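Local coordinates for alpha-1,3-glucanase (Bacillus circulans, PDB 5ZRU), which probably hydrolyses alpha-1,3-glucan as a family GH87 glycoside hydrolase, the present chain being its catalytic unit with bound calcium and zinc, at residues A[245-259]-A[273-287]. Residues are numbered along the deposited sequence; the frame is centred on the assembly and turned at random.
Sequences ITIMGAGIWHTNIQF and VTGQLDFSHIYMNSN. With ZN (zinc ion), chain F; CA (calcium ion), chain L; PE5 (3,6,9,12,15,18,21,24-octaoxahexacosan-1-ol), chain C.
Gln258 turns its CG away from the backbone N (chi1 176°) and then bends at chi2 (67°), which lays its amide alongside that of Asn285, whose CG likewise points away from its own N. The two residues are paired on neighbouring coils of a right-handed parallel beta-helix, the fold of the pectate-lyase-like catalytic domain. Asn285 ND2 reaches Gln258 OE1 at 2.9 Å, on a lone pair in the carbonyl plane, although the two amides stand almost perpendicular (87°). Gln258 NE2 gives a straight bond that comes to Phe259 O from above its carbonyl plane and a weak one to Ser286 O, while Asn285 OD1 accepts a hydrogen bond from His318 ND1. Were the glutamine replaced by an alanine, Asn285 ND2 would probably lose this one of its acceptors, and Phe259 O the donor above it.

On the inward side of both walls, before and after the corner at His281, apolar side chains meet: Ile257 CD1 meets Ile282 CG2 at 3.8 Å, Ile247 CB lies 3.8 Å from Phe279 CD2, and Met284 SD sits at the edge of the Phe259 ring in a Met-aromatic contact. At the corner, Gly249 suits its place because a CB would clash with His281 O; Gly251 N donates to that same oxygen at 2.9 Å.

Outside the coil, Asp278 lies beside Thr246 and its OD2 binds zinc at 2.0 Å, the site completed by His3, His312 and a water. Asn256, paired with Tyr283, uses ND2 to donate to PE5 O7 at 3.1 Å. His281 divides its ring nitrogens, NE2 binding calcium at 2.2 Å and ND1 donating to a water that also accepts from Ile252 N.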
ATOM      1  N   ILE A 245       8.332   0.058  25.288  1.00 11.60           N
ATOM      2  CA  ILE A 245       8.632  -1.331  24.950  1.00 11.33           C
ATOM      3  C   ILE A 245       9.341  -1.377  23.605  1.00 12.20           C
ATOM      4  O   ILE A 245       9.017  -0.622  22.683  1.00 12.72           O
ATOM      5  CB  ILE A 245       7.360  -2.214  24.977  1.00 13.24           C
ATOM      6  CG1 ILE A 245       7.739  -3.696  24.856  1.00 12.92           C
ATOM      7  CG2 ILE A 245       6.343  -1.796  23.891  1.00 10.87           C
ATOM      8  CD1 ILE A 245       6.568  -4.650  25.102  1.00 13.37           C
ATOM      9  N   THR A 246      10.342  -2.249  23.515  1.00 10.11           N
ATOM     10  CA  THR A 246      11.045  -2.530  22.274  1.00 10.40           C
ATOM     11  C   THR A 246      10.835  -3.991  21.914  1.00  9.32           C
ATOM     12  O   THR A 246      11.081  -4.877  22.739  1.00 11.60           O
ATOM     13  CB  THR A 246      12.533  -2.209  22.408  1.00 12.44           C
ATOM     14  OG1 THR A 246      12.677  -0.806  22.656  1.00 12.35           O
ATOM     15  CG2 THR A 246      13.291  -2.583  21.126  1.00 11.29           C
ATOM     16  N   ILE A 247      10.361  -4.238  20.694  1.00  8.25           N
ATOM     17  CA  ILE A 247      10.113  -5.588  20.194  1.00 10.04           C
ATOM     18  C   ILE A 247      10.839  -5.721  18.866  1.00  8.75           C
ATOM     19  O   ILE A 247      10.583  -4.945  17.938  1.00  9.78           O
ATOM     20  CB  ILE A 247       8.615  -5.868  20.012  1.00  9.52           C
ATOM     21  CG1 ILE A 247       7.870  -5.670  21.342  1.00 11.03           C
ATOM     22  CG2 ILE A 247       8.405  -7.257  19.383  1.00  9.77           C
ATOM     23  CD1 ILE A 247       6.359  -5.559  21.179  1.00 12.17           C
ATOM     24  N   MET A 248      11.747  -6.687  18.769  1.00  7.22           N
ATOM     25  CA  MET A 248      12.583  -6.799  17.583  1.00  8.51           C
ATOM     26  C   MET A 248      12.674  -8.251  17.149  1.00  9.38           C
ATOM     27  O   MET A 248      12.960  -9.125  17.973  1.00  9.88           O
ATOM     28  CB  MET A 248      13.999  -6.254  17.832  1.00 10.61           C
ATOM     29  CG  MET A 248      14.841  -6.148  16.554  1.00  8.34           C
ATOM     30  SD  MET A 248      16.588  -5.792  16.890  1.00 15.71           S
ATOM     31  CE  MET A 248      17.132  -7.383  17.498  1.00 11.21           C
ATOM     32  N   GLY A 249      12.455  -8.500  15.858  1.00  7.45           N
ATOM     33  CA  GLY A 249      12.634  -9.817  15.292  1.00  8.72           C
ATOM     34  C   GLY A 249      14.030  -9.981  14.719  1.00 10.09           C
ATOM     35  O   GLY A 249      14.900  -9.118  14.856  1.00  9.87           O
ATOM     36  N   ALA A 250      14.235 -11.106  14.036  1.00  8.90           N
ATOM     37  CA  ALA A 250      15.532 -11.391  13.430  1.00 10.02           C
ATOM     38  C   ALA A 250      15.653 -10.879  11.995  1.00 10.05           C
ATOM     39  O   ALA A 250      16.693 -11.094  11.359  1.00  9.07           O
ATOM     40  CB  ALA A 250      15.812 -12.900  13.460  1.00  9.68           C
ATOM     41  N   GLY A 251      14.636 -10.198  11.479  1.00  9.81           N
ATOM     42  CA  GLY A 251      14.666  -9.689  10.116  1.00  9.33           C
ATOM     43  C   GLY A 251      13.402 -10.047   9.354  1.00  9.53           C
ATOM     44  O   GLY A 251      12.775 -11.082   9.591  1.00  7.81           O
ATOM     45  N   ILE A 252      13.021  -9.177   8.413  1.00  7.99           N
ATOM     46  CA  ILE A 252      11.816  -9.464   7.633  1.00  8.43           C
ATOM     47  C   ILE A 252      11.951 -10.748   6.823  1.00 10.52           C
ATOM     48  O   ILE A 252      10.939 -11.315   6.398  1.00  9.46           O
ATOM     49  CB  ILE A 252      11.442  -8.282   6.705  1.00  9.71           C
ATOM     50  CG1 ILE A 252      12.519  -8.055   5.628  1.00 10.39           C
ATOM     51  CG2 ILE A 252      11.173  -7.026   7.533  1.00  9.07           C
ATOM     52  CD1 ILE A 252      12.134  -6.969   4.591  1.00  8.38           C
ATOM     53  N   TRP A 253      13.174 -11.224   6.593  1.00 10.23           N
ATOM     54  CA  TRP A 253      13.392 -12.475   5.879  1.00 12.02           C
ATOM     55  C   TRP A 253      13.551 -13.673   6.811  1.00 11.58           C
ATOM     56  O   TRP A 253      13.775 -14.785   6.326  1.00 13.57           O
ATOM     57  CB  TRP A 253      14.632 -12.355   4.969  1.00  9.95           C
ATOM     58  CG  TRP A 253      14.356 -11.520   3.728  1.00 11.35           C
ATOM     59  CD1 TRP A 253      14.674 -10.202   3.531  1.00  8.82           C
ATOM     60  CD2 TRP A 253      13.682 -11.953   2.537  1.00 11.14           C
ATOM     61  NE1 TRP A 253      14.243  -9.793   2.284  1.00 11.15           N
ATOM     62  CE2 TRP A 253      13.629 -10.849   1.657  1.00  8.56           C
ATOM     63  CE3 TRP A 253      13.111 -13.169   2.131  1.00 11.53           C
ATOM     64  CZ2 TRP A 253      13.038 -10.924   0.389  1.00  9.61           C
ATOM     65  CZ3 TRP A 253      12.521 -13.246   0.856  1.00 10.64           C
ATOM     66  CH2 TRP A 253      12.491 -12.128   0.009  1.00 10.50           C
ATOM     67  N   HIS A 254      13.473 -13.471   8.126  1.00 10.68           N
ATOM     68  CA  HIS A 254      13.775 -14.540   9.074  1.00 11.87           C
ATOM     69  C   HIS A 254      12.667 -14.797  10.079  1.00 10.99           C
ATOM     70  O   HIS A 254      12.424 -15.957  10.424  1.00 13.20           O
ATOM     71  CB  HIS A 254      15.088 -14.224   9.818  1.00 10.92           C
ATOM     72  CG  HIS A 254      16.279 -14.166   8.914  1.00 12.00           C
ATOM     73  ND1 HIS A 254      16.915 -15.298   8.451  1.00 15.00           N
ATOM     74  CD2 HIS A 254      16.937 -13.116   8.371  1.00 11.69           C
ATOM     75  CE1 HIS A 254      17.918 -14.947   7.665  1.00 17.27           C
ATOM     76  NE2 HIS A 254      17.956 -13.628   7.604  1.00 13.68           N
ATOM     77  N   THR A 255      11.987 -13.754  10.555  1.00  9.30           N
ATOM     78  CA  THR A 255      10.978 -13.880  11.600  1.00  9.01           C
ATOM     79  C   THR A 255       9.603 -13.613  10.999  1.00  9.91           C
ATOM     80  O   THR A 255       9.338 -12.493  10.545  1.00  9.90           O
ATOM     81  CB  THR A 255      11.252 -12.900  12.743  1.00  9.50           C
ATOM     82  OG1 THR A 255      12.493 -13.239  13.382  1.00 10.06           O
ATOM     83  CG2 THR A 255      10.126 -12.952  13.765  1.00  9.48           C
ATOM     84  N   ASN A 256       8.732 -14.635  11.009  1.00  9.07           N
ATOM     85  CA  ASN A 256       7.371 -14.554  10.474  1.00 10.04           C
ATOM     86  C   ASN A 256       6.372 -14.697  11.614  1.00  9.09           C
ATOM     87  O   ASN A 256       6.390 -15.699  12.341  1.00 11.04           O
ATOM     88  CB  ASN A 256       7.095 -15.652   9.440  1.00 10.26           C
ATOM     89  CG  ASN A 256       7.874 -15.469   8.148  1.00 12.14           C
ATOM     90  OD1 ASN A 256       8.647 -14.532   8.005  1.00 11.23           O
ATOM     91  ND2 ASN A 256       7.675 -16.384   7.200  1.00 15.62           N
ATOM     92  N   ILE A 257       5.485 -13.719  11.754  1.00  9.79           N
ATOM     93  CA  ILE A 257       4.334 -13.842  12.638  1.00  8.37           C
ATOM     94  C   ILE A 257       3.128 -14.165  11.765  1.00 12.04           C
ATOM     95  O   ILE A 257       2.728 -13.357  10.914  1.00 11.09           O
ATOM     96  CB  ILE A 257       4.095 -12.571  13.467  1.00  9.24           C
ATOM     97  CG1 ILE A 257       5.242 -12.334  14.459  1.00 11.19           C
ATOM     98  CG2 ILE A 257       2.778 -12.698  14.235  1.00 10.84           C
ATOM     99  CD1 ILE A 257       5.063 -11.052  15.301  1.00 13.05           C
ATOM    100  N   GLN A 258       2.551 -15.341  11.969  1.00  9.57           N
ATOM    101  CA  GLN A 258       1.428 -15.810  11.166  1.00 10.10           C
ATOM    102  C   GLN A 258       0.185 -15.834  12.042  1.00  9.50           C
ATOM    103  O   GLN A 258       0.074 -16.676  12.940  1.00 10.46           O
ATOM    104  CB  GLN A 258       1.698 -17.198  10.592  1.00 11.90           C
ATOM    105  CG  GLN A 258       0.496 -17.743   9.821  1.00 11.55           C
ATOM    106  CD  GLN A 258       0.233 -16.952   8.561  1.00 11.13           C
ATOM    107  OE1 GLN A 258       1.084 -16.898   7.669  1.00 11.32           O
ATOM    108  NE2 GLN A 258      -0.941 -16.313   8.483  1.00 10.61           N
ATOM    109  N   PHE A 259      -0.742 -14.908  11.807  1.00  9.85           N
ATOM    110  CA  PHE A 259      -2.029 -14.983  12.479  1.00  9.48           C
ATOM    111  C   PHE A 259      -2.875 -16.050  11.801  1.00 12.47           C
ATOM    112  O   PHE A 259      -2.976 -16.082  10.575  1.00 10.74           O
ATOM    113  CB  PHE A 259      -2.726 -13.623  12.466  1.00  8.52           C
ATOM    114  CG  PHE A 259      -2.043 -12.605  13.341  1.00 11.69           C
ATOM    115  CD1 PHE A 259      -2.329 -12.544  14.700  1.00  9.21           C
ATOM    116  CD2 PHE A 259      -1.087 -11.737  12.815  1.00  9.18           C
ATOM    117  CE1 PHE A 259      -1.696 -11.629  15.508  1.00  8.62           C
ATOM    118  CE2 PHE A 259      -0.444 -10.809  13.628  1.00  9.84           C
ATOM    119  CZ  PHE A 259      -0.754 -10.749  14.967  1.00 10.25           C
ATOM    120  N   VAL A 273       0.046   1.659  24.325  1.00 12.21           N
ATOM    121  CA  VAL A 273       1.334   2.221  24.717  1.00 12.45           C
ATOM    122  C   VAL A 273       1.168   3.730  24.882  1.00 13.55           C
ATOM    123  O   VAL A 273       0.588   4.391  24.012  1.00 14.34           O
ATOM    124  CB  VAL A 273       2.415   1.903  23.664  1.00 10.90           C
ATOM    125  CG1 VAL A 273       3.717   2.650  23.961  1.00 12.57           C
ATOM    126  CG2 VAL A 273       2.654   0.383  23.574  1.00 10.20           C
ATOM    127  N   THR A 274       1.687   4.275  25.988  1.00 11.78           N
ATOM    128  CA  THR A 274       1.637   5.712  26.223  1.00 11.72           C
ATOM    129  C   THR A 274       2.976   6.400  26.044  1.00 14.34           C
ATOM    130  O   THR A 274       3.001   7.621  25.863  1.00 15.47           O
ATOM    131  CB  THR A 274       1.124   6.023  27.636  1.00 14.16           C
ATOM    132  OG1 THR A 274       1.949   5.366  28.604  1.00 16.49           O
ATOM    133  CG2 THR A 274      -0.298   5.554  27.794  1.00 18.31           C
ATOM    134  N   GLY A 275       4.079   5.664  26.121  1.00 12.56           N
ATOM    135  CA  GLY A 275       5.377   6.247  25.872  1.00 11.85           C
ATOM    136  C   GLY A 275       5.888   5.863  24.501  1.00 12.57           C
ATOM    137  O   GLY A 275       5.215   6.095  23.497  1.00 16.59           O
ATOM    138  N   GLN A 276       7.066   5.258  24.438  1.00 11.16           N
ATOM    139  CA  GLN A 276       7.734   5.005  23.170  1.00 10.18           C
ATOM    140  C   GLN A 276       7.776   3.510  22.900  1.00 14.46           C
ATOM    141  O   GLN A 276       8.345   2.744  23.687  1.00 13.06           O
ATOM    142  CB  GLN A 276       9.145   5.581  23.171  1.00 13.92           C
ATOM    143  CG  GLN A 276       9.896   5.318  21.884  1.00 12.11           C
ATOM    144  CD  GLN A 276      11.311   5.838  21.940  1.00 16.61           C
ATOM    145  OE1 GLN A 276      12.105   5.409  22.776  1.00 17.27           O
ATOM    146  NE2 GLN A 276      11.628   6.787  21.068  1.00 15.36           N
ATOM    147  N   LEU A 277       7.190   3.097  21.786  1.00 10.70           N
ATOM    148  CA  LEU A 277       7.383   1.736  21.320  1.00 10.73           C
ATOM    149  C   LEU A 277       8.337   1.752  20.134  1.00 12.39           C
ATOM    150  O   LEU A 277       8.395   2.723  19.373  1.00  9.98           O
ATOM    151  CB  LEU A 277       6.050   1.080  20.950  1.00 12.83           C
ATOM    152  CG  LEU A 277       5.237   1.571  19.757  1.00 15.62           C
ATOM    153  CD1 LEU A 277       5.661   0.839  18.495  1.00 14.68           C
ATOM    154  CD2 LEU A 277       3.735   1.364  20.017  1.00 15.55           C
ATOM    155  N   ASP A 278       9.114   0.678  20.006  1.00  8.52           N
ATOM    156  CA  ASP A 278      10.002   0.472  18.865  1.00  9.90           C
ATOM    157  C   ASP A 278       9.804  -0.970  18.432  1.00  9.79           C
ATOM    158  O   ASP A 278      10.128  -1.897  19.182  1.00 11.98           O
ATOM    159  CB  ASP A 278      11.470   0.739  19.214  1.00  9.68           C
ATOM    160  CG  ASP A 278      12.372   0.687  17.983  1.00 13.89           C
ATOM    161  OD1 ASP A 278      12.371   1.652  17.205  1.00 14.65           O
ATOM    162  OD2 ASP A 278      13.050  -0.333  17.765  1.00 13.98           O
ATOM    163  N   PHE A 279       9.233  -1.157  17.245  1.00  9.52           N
ATOM    164  CA  PHE A 279       8.840  -2.473  16.758  1.00  8.65           C
ATOM    165  C   PHE A 279       9.490  -2.643  15.398  1.00  8.63           C
ATOM    166  O   PHE A 279       9.298  -1.796  14.521  1.00  9.17           O
ATOM    167  CB  PHE A 279       7.306  -2.565  16.663  1.00  8.63           C
ATOM    168  CG  PHE A 279       6.786  -3.936  16.354  1.00 10.00           C
ATOM    169  CD1 PHE A 279       6.879  -4.460  15.069  1.00 11.99           C
ATOM    170  CD2 PHE A 279       6.163  -4.692  17.346  1.00  9.52           C
ATOM    171  CE1 PHE A 279       6.390  -5.737  14.779  1.00  9.14           C
ATOM    172  CE2 PHE A 279       5.671  -5.972  17.061  1.00 10.63           C
ATOM    173  CZ  PHE A 279       5.787  -6.486  15.782  1.00 10.75           C
ATOM    174  N   SER A 280      10.257  -3.722  15.213  1.00  7.39           N
ATOM    175  CA  SER A 280      11.034  -3.782  13.982  1.00  7.85           C
ATOM    176  C   SER A 280      11.380  -5.211  13.603  1.00 10.60           C
ATOM    177  O   SER A 280      11.376  -6.121  14.438  1.00  8.59           O
ATOM    178  CB  SER A 280      12.333  -2.970  14.093  1.00 10.35           C
ATOM    179  OG  SER A 280      13.218  -3.528  15.056  1.00  9.21           O
ATOM    180  N   HIS A 281      11.687  -5.371  12.307  1.00  7.89           N
ATOM    181  CA  HIS A 281      12.435  -6.513  11.770  1.00  9.29           C
ATOM    182  C   HIS A 281      11.626  -7.805  11.835  1.00 10.67           C
ATOM    183  O   HIS A 281      12.128  -8.866  12.218  1.00  7.32           O
ATOM    184  CB  HIS A 281      13.792  -6.648  12.461  1.00  8.10           C
ATOM    185  CG  HIS A 281      14.768  -5.618  11.991  1.00  9.58           C
ATOM    186  ND1 HIS A 281      15.155  -5.522  10.672  1.00  9.39           N
ATOM    187  CD2 HIS A 281      15.378  -4.601  12.640  1.00 11.29           C
ATOM    188  CE1 HIS A 281      15.989  -4.507  10.534  1.00 12.59           C
ATOM    189  NE2 HIS A 281      16.141  -3.933  11.714  1.00 14.35           N
ATOM    190  N   ILE A 282      10.367  -7.704  11.411  1.00  7.05           N
ATOM    191  CA  ILE A 282       9.411  -8.800  11.474  1.00  8.04           C
ATOM    192  C   ILE A 282       8.573  -8.765  10.210  1.00 10.31           C
ATOM    193  O   ILE A 282       8.217  -7.683   9.726  1.00  9.12           O
ATOM    194  CB  ILE A 282       8.527  -8.669  12.733  1.00 11.97           C
ATOM    195  CG1 ILE A 282       9.344  -9.029  13.978  1.00 11.84           C
ATOM    196  CG2 ILE A 282       7.268  -9.523  12.643  1.00 15.48           C
ATOM    197  CD1 ILE A 282       8.804  -8.438  15.242  1.00 11.41           C
ATOM    198  N   TYR A 283       8.287  -9.943   9.659  1.00  8.51           N
ATOM    199  CA  TYR A 283       7.239 -10.119   8.660  1.00  9.02           C
ATOM    200  C   TYR A 283       5.963 -10.595   9.351  1.00  9.22           C
ATOM    201  O   TYR A 283       6.017 -11.460  10.229  1.00 10.02           O
ATOM    202  CB  TYR A 283       7.669 -11.129   7.591  1.00  8.13           C
ATOM    203  CG  TYR A 283       6.536 -11.578   6.707  1.00 11.42           C
ATOM    204  CD1 TYR A 283       6.136 -10.816   5.613  1.00  9.79           C
ATOM    205  CD2 TYR A 283       5.857 -12.768   6.966  1.00 10.50           C
ATOM    206  CE1 TYR A 283       5.084 -11.220   4.800  1.00  8.90           C
ATOM    207  CE2 TYR A 283       4.796 -13.175   6.158  1.00 11.08           C
ATOM    208  CZ  TYR A 283       4.423 -12.404   5.079  1.00 10.59           C
ATOM    209  OH  TYR A 283       3.377 -12.812   4.272  1.00 12.05           O
ATOM    210  N   MET A 284       4.807 -10.041   8.955  1.00  8.54           N
ATOM    211  CA  MET A 284       3.529 -10.463   9.526  1.00  8.00           C
ATOM    212  C   MET A 284       2.529 -10.756   8.418  1.00 10.20           C
ATOM    213  O   MET A 284       2.466 -10.035   7.420  1.00  8.82           O
ATOM    214  CB  MET A 284       2.912  -9.394  10.452  1.00  9.84           C
ATOM    215  CG  MET A 284       3.800  -8.950  11.598  1.00 16.02           C
ATOM    216  SD  MET A 284       2.796  -8.428  13.012  1.00 16.31           S
ATOM    217  CE  MET A 284       1.613  -7.327  12.220  1.00 11.51           C
ATOM    218  N   ASN A 285       1.721 -11.790   8.629  1.00  8.05           N
ATOM    219  CA  ASN A 285       0.690 -12.204   7.697  1.00 10.98           C
ATOM    220  C   ASN A 285      -0.573 -12.526   8.484  1.00 11.08           C
ATOM    221  O   ASN A 285      -0.507 -12.911   9.655  1.00  8.93           O
ATOM    222  CB  ASN A 285       1.153 -13.426   6.899  1.00  9.34           C
ATOM    223  CG  ASN A 285       0.185 -13.814   5.806  1.00 11.20           C
ATOM    224  OD1 ASN A 285      -0.439 -12.962   5.192  1.00  9.96           O
ATOM    225  ND2 ASN A 285       0.049 -15.113   5.568  1.00 11.21           N
ATOM    226  N   SER A 286      -1.722 -12.376   7.832  1.00 10.52           N
ATOM    227  CA  SER A 286      -3.018 -12.632   8.440  1.00 10.19           C
ATOM    228  C   SER A 286      -3.565 -13.999   8.037  1.00  7.22           C
ATOM    229  O   SER A 286      -2.962 -14.744   7.268  1.00  9.78           O
ATOM    230  CB  SER A 286      -4.024 -11.574   7.999  1.00  9.31           C
ATOM    231  OG  SER A 286      -4.443 -11.902   6.681  1.00  9.83           O
ATOM    232  N   ASN A 287      -4.755 -14.318   8.550  1.00  9.69           N
ATOM    233  CA  ASN A 287      -5.630 -15.309   7.930  1.00  9.40           C
ATOM    234  C   ASN A 287      -6.938 -14.651   7.497  1.00 11.86           C
ATOM    235  O   ASN A 287      -8.029 -15.216   7.649  1.00 10.96           O
ATOM    236  CB  ASN A 287      -5.906 -16.494   8.858  1.00  9.93           C
ATOM    237  CG  ASN A 287      -6.488 -17.677   8.110  1.00 16.84           C
ATOM    238  OD1 ASN A 287      -6.371 -17.748   6.881  1.00 13.83           O
ATOM    239  ND2 ASN A 287      -7.112 -18.612   8.833  1.00 13.41           N
TER
HETATM  240 ZN    ZN F 604      14.297   0.131  16.257  1.00 13.88          ZN
HETATM  241 CA    CA L 610      17.575  -2.413  12.320  1.00 22.98          CA
HETATM  242  C48 PE5 C 601      -2.735 -19.652   7.751  1.00 21.35           C
HETATM  243  C50 PE5 C 601      -3.301 -18.788   6.618  1.00 21.41           C
HETATM  244  O1  PE5 C 601      -3.767 -19.605   5.577  1.00 28.07           O
HETATM  245  C1  PE5 C 601      -4.373 -18.920   4.515  1.00 25.78           C
HETATM  246  C2  PE5 C 601      -4.664 -19.870   3.350  1.00 22.90           C
HETATM  247  O2  PE5 C 601      -3.461 -20.354   2.823  1.00 21.48           O
HETATM  248  C3  PE5 C 601      -3.580 -21.348   1.846  1.00 23.37           C
HETATM  249  C4  PE5 C 601      -2.185 -21.821   1.418  1.00 22.27           C
HETATM  250  O3  PE5 C 601      -1.428 -20.730   0.964  1.00 27.46           O
HETATM  251  C5  PE5 C 601      -0.154 -21.021   0.456  1.00 20.78           C
HETATM  252  C6  PE5 C 601       0.896 -20.076   1.059  1.00 31.37           C
HETATM  253  O4  PE5 C 601       1.032 -18.892   0.315  1.00 30.13           O
HETATM  254  C7  PE5 C 601       1.194 -17.712   1.060  1.00 27.79           C
HETATM  255  C8  PE5 C 601       2.344 -17.860   2.059  1.00 30.45           C
HETATM  256  O5  PE5 C 601       2.262 -16.848   3.012  1.00 33.05           O
HETATM  257  C9  PE5 C 601       3.091 -17.022   4.129  1.00 30.07           C
HETATM  258  C10 PE5 C 601       4.266 -16.059   4.018  1.00 27.79           C
HETATM  259  O6  PE5 C 601       5.460 -16.775   4.123  1.00 27.56           O
HETATM  260  C11 PE5 C 601       6.578 -16.127   3.590  1.00 27.21           C
HETATM  261  C12 PE5 C 601       7.747 -17.097   3.491  1.00 25.99           C
HETATM  262  O7  PE5 C 601       8.757 -16.596   4.309  1.00 24.43           O
HETATM  263  C13 PE5 C 601      10.052 -16.720   3.798  1.00 21.91           C
HETATM  264  C14 PE5 C 601      11.029 -16.745   4.971  1.00 23.80           C
HETATM  265  O8  PE5 C 601      10.423 -17.433   6.029  1.00 25.64           O
HETATM  266  C15 PE5 C 601      11.159 -17.494   7.223  1.00 24.84           C
HETATM  267  C16 PE5 C 601      11.495 -18.958   7.539  1.00 22.55           C
HETATM  268  O52 PE5 C 601      10.717 -19.431   8.604  1.00 32.17           O
HETATM  269  O   HOH W   1      11.036   1.418  23.309  1.00 27.86           O
HETATM  270  O   HOH W   2      12.619  -3.077  17.633  1.00 11.60           O
HETATM  271  O   HOH W   3      14.565  -6.644   8.336  1.00  9.18           O
HETATM  272  O   HOH W   4      15.415  -1.671  16.276  1.00 14.62           O
HETATM  273  O   HOH W   5      17.378  -0.395  11.429  1.00 23.76           O
HETATM  274  O   HOH W   6      17.132  -2.008  14.619  1.00 21.38           O